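Side-chain contact in carbohydrate kinase (Agrobacterium tumefaciens, PDB 2NWH), which probably phosphorylates a sugar or related small molecule, as a carbohydrate kinase of the pfkB family within the ribokinase clan: residues A[111-114]-A[115-118]. Residues are numbered along the deposited sequence; the frame is centred on the assembly and turned at random.
Sequences DMDL and YKLF
K116 reaches back to D113 over a run of i, i+3 turns, 3-10-like in their backbone bonding, that carries the chain out of strand 105-111 of the four-stranded sheet towards helix 120-123. The lysine can be followed from its root: CB and CG each lie 3.3 Å from the carbonyl oxygen D113 O, and CD passes it more loosely. From CB to CE the chain is extended, then it bends at chi4 (84°), turning NZ onto D113 OD1 at 2.8 Å. This salt bridge includes a hydrogen bond of weak geometry; both residues are solvent-exposed, a setting that suits charged side chains. In the backbone of the same pair, K116 N donates to D113 O at 3.0 Å, one of three successive turn bonds with Y115 N to M112 O and L117 N to L114 O. In all three the donor stands above the carbonyl plane, 50° out of it for K116.

The same turn spacing brings M112 and Y115 side by side, pointing the same way, and the methionine, bent at chi2 and chi3, sets SD 3.7 Å from Y115 CE2. This Met-aromatic contact is oblique, the sulfur lying 65° off the ring normal, and a polarisable thioether suits it. Tyrosine serves twice here: its side chain packs on P61 and P93, while its OH is satisfied by a hydrogen bond with the backbone N of A12. L114 and L117, branched and apolar, both touch F87 of strand 81-87, an outer strand of the large sheet, so the turns pack against that edge. Their chains cross at an angle, and methyls L114 CD1 and L117 CD1 press together at 3.5 Å, tighter than ordinary van der Waals contact.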
# COMPACT_ATOMS: atom_id res chain seq x y z
N ASP A 111 -0.56 -17.03 -5.83
CA ASP A 111 -1.74 -17.68 -5.29
C ASP A 111 -2.39 -16.77 -4.25
O ASP A 111 -2.01 -16.77 -3.09
CB ASP A 111 -1.34 -19.02 -4.64
CG ASP A 111 -2.52 -19.72 -3.95
OD1 ASP A 111 -3.72 -19.45 -4.29
OD2 ASP A 111 -2.24 -20.49 -3.02
N MET A 112 -3.39 -16.01 -4.66
CA MET A 112 -4.02 -15.03 -3.78
C MET A 112 -5.47 -15.44 -3.37
O MET A 112 -6.21 -14.60 -2.86
CB MET A 112 -4.04 -13.66 -4.45
CG MET A 112 -2.66 -13.04 -4.78
SD MET A 112 -1.65 -12.72 -3.32
CE MET A 112 -0.21 -13.55 -3.74
N ASP A 113 -5.85 -16.70 -3.61
CA ASP A 113 -7.23 -17.11 -3.44
C ASP A 113 -7.73 -16.96 -2.02
O ASP A 113 -8.94 -16.80 -1.83
CB ASP A 113 -7.46 -18.57 -3.87
CG ASP A 113 -7.26 -18.79 -5.39
OD1 ASP A 113 -7.38 -17.84 -6.22
OD2 ASP A 113 -6.99 -19.95 -5.74
N LEU A 114 -6.85 -17.05 -1.03
CA LEU A 114 -7.34 -16.96 0.36
C LEU A 114 -8.12 -15.67 0.61
O LEU A 114 -9.05 -15.68 1.42
CB LEU A 114 -6.22 -17.13 1.38
CG LEU A 114 -6.72 -17.46 2.80
CD1 LEU A 114 -7.38 -18.88 2.90
CD2 LEU A 114 -5.60 -17.35 3.78
N TYR A 115 -7.76 -14.57 -0.08
CA TYR A 115 -8.47 -13.27 0.13
C TYR A 115 -9.97 -13.34 -0.18
O TYR A 115 -10.76 -12.56 0.36
CB TYR A 115 -7.82 -12.13 -0.69
CG TYR A 115 -6.35 -11.90 -0.32
CD1 TYR A 115 -5.95 -11.99 1.00
CD2 TYR A 115 -5.40 -11.57 -1.29
CE1 TYR A 115 -4.62 -11.78 1.38
CE2 TYR A 115 -4.05 -11.37 -0.92
CZ TYR A 115 -3.68 -11.49 0.43
OH TYR A 115 -2.41 -11.27 0.87
N LYS A 116 -10.35 -14.26 -1.06
CA LYS A 116 -11.77 -14.47 -1.40
C LYS A 116 -12.60 -14.90 -0.20
O LYS A 116 -13.82 -14.75 -0.24
CB LYS A 116 -11.95 -15.52 -2.51
CG LYS A 116 -11.10 -15.20 -3.74
CD LYS A 116 -11.38 -16.16 -4.87
CE LYS A 116 -10.86 -15.56 -6.15
NZ LYS A 116 -9.42 -15.88 -6.27
N LEU A 117 -11.95 -15.41 0.85
CA LEU A 117 -12.67 -15.80 2.08
C LEU A 117 -13.04 -14.61 2.95
O LEU A 117 -13.88 -14.74 3.86
CB LEU A 117 -11.84 -16.77 2.92
CG LEU A 117 -11.54 -18.14 2.28
CD1 LEU A 117 -10.85 -19.05 3.30
CD2 LEU A 117 -12.75 -18.84 1.69
N PHE A 118 -12.45 -13.45 2.67
CA PHE A 118 -12.78 -12.27 3.46
C PHE A 118 -14.04 -11.63 2.85
O PHE A 118 -13.98 -10.66 2.11
CB PHE A 118 -11.59 -11.29 3.51
CG PHE A 118 -11.61 -10.38 4.73
CD1 PHE A 118 -10.44 -9.71 5.13
CD2 PHE A 118 -12.77 -10.25 5.52
CE1 PHE A 118 -10.44 -8.85 6.24
CE2 PHE A 118 -12.79 -9.41 6.64
CZ PHE A 118 -11.63 -8.71 6.99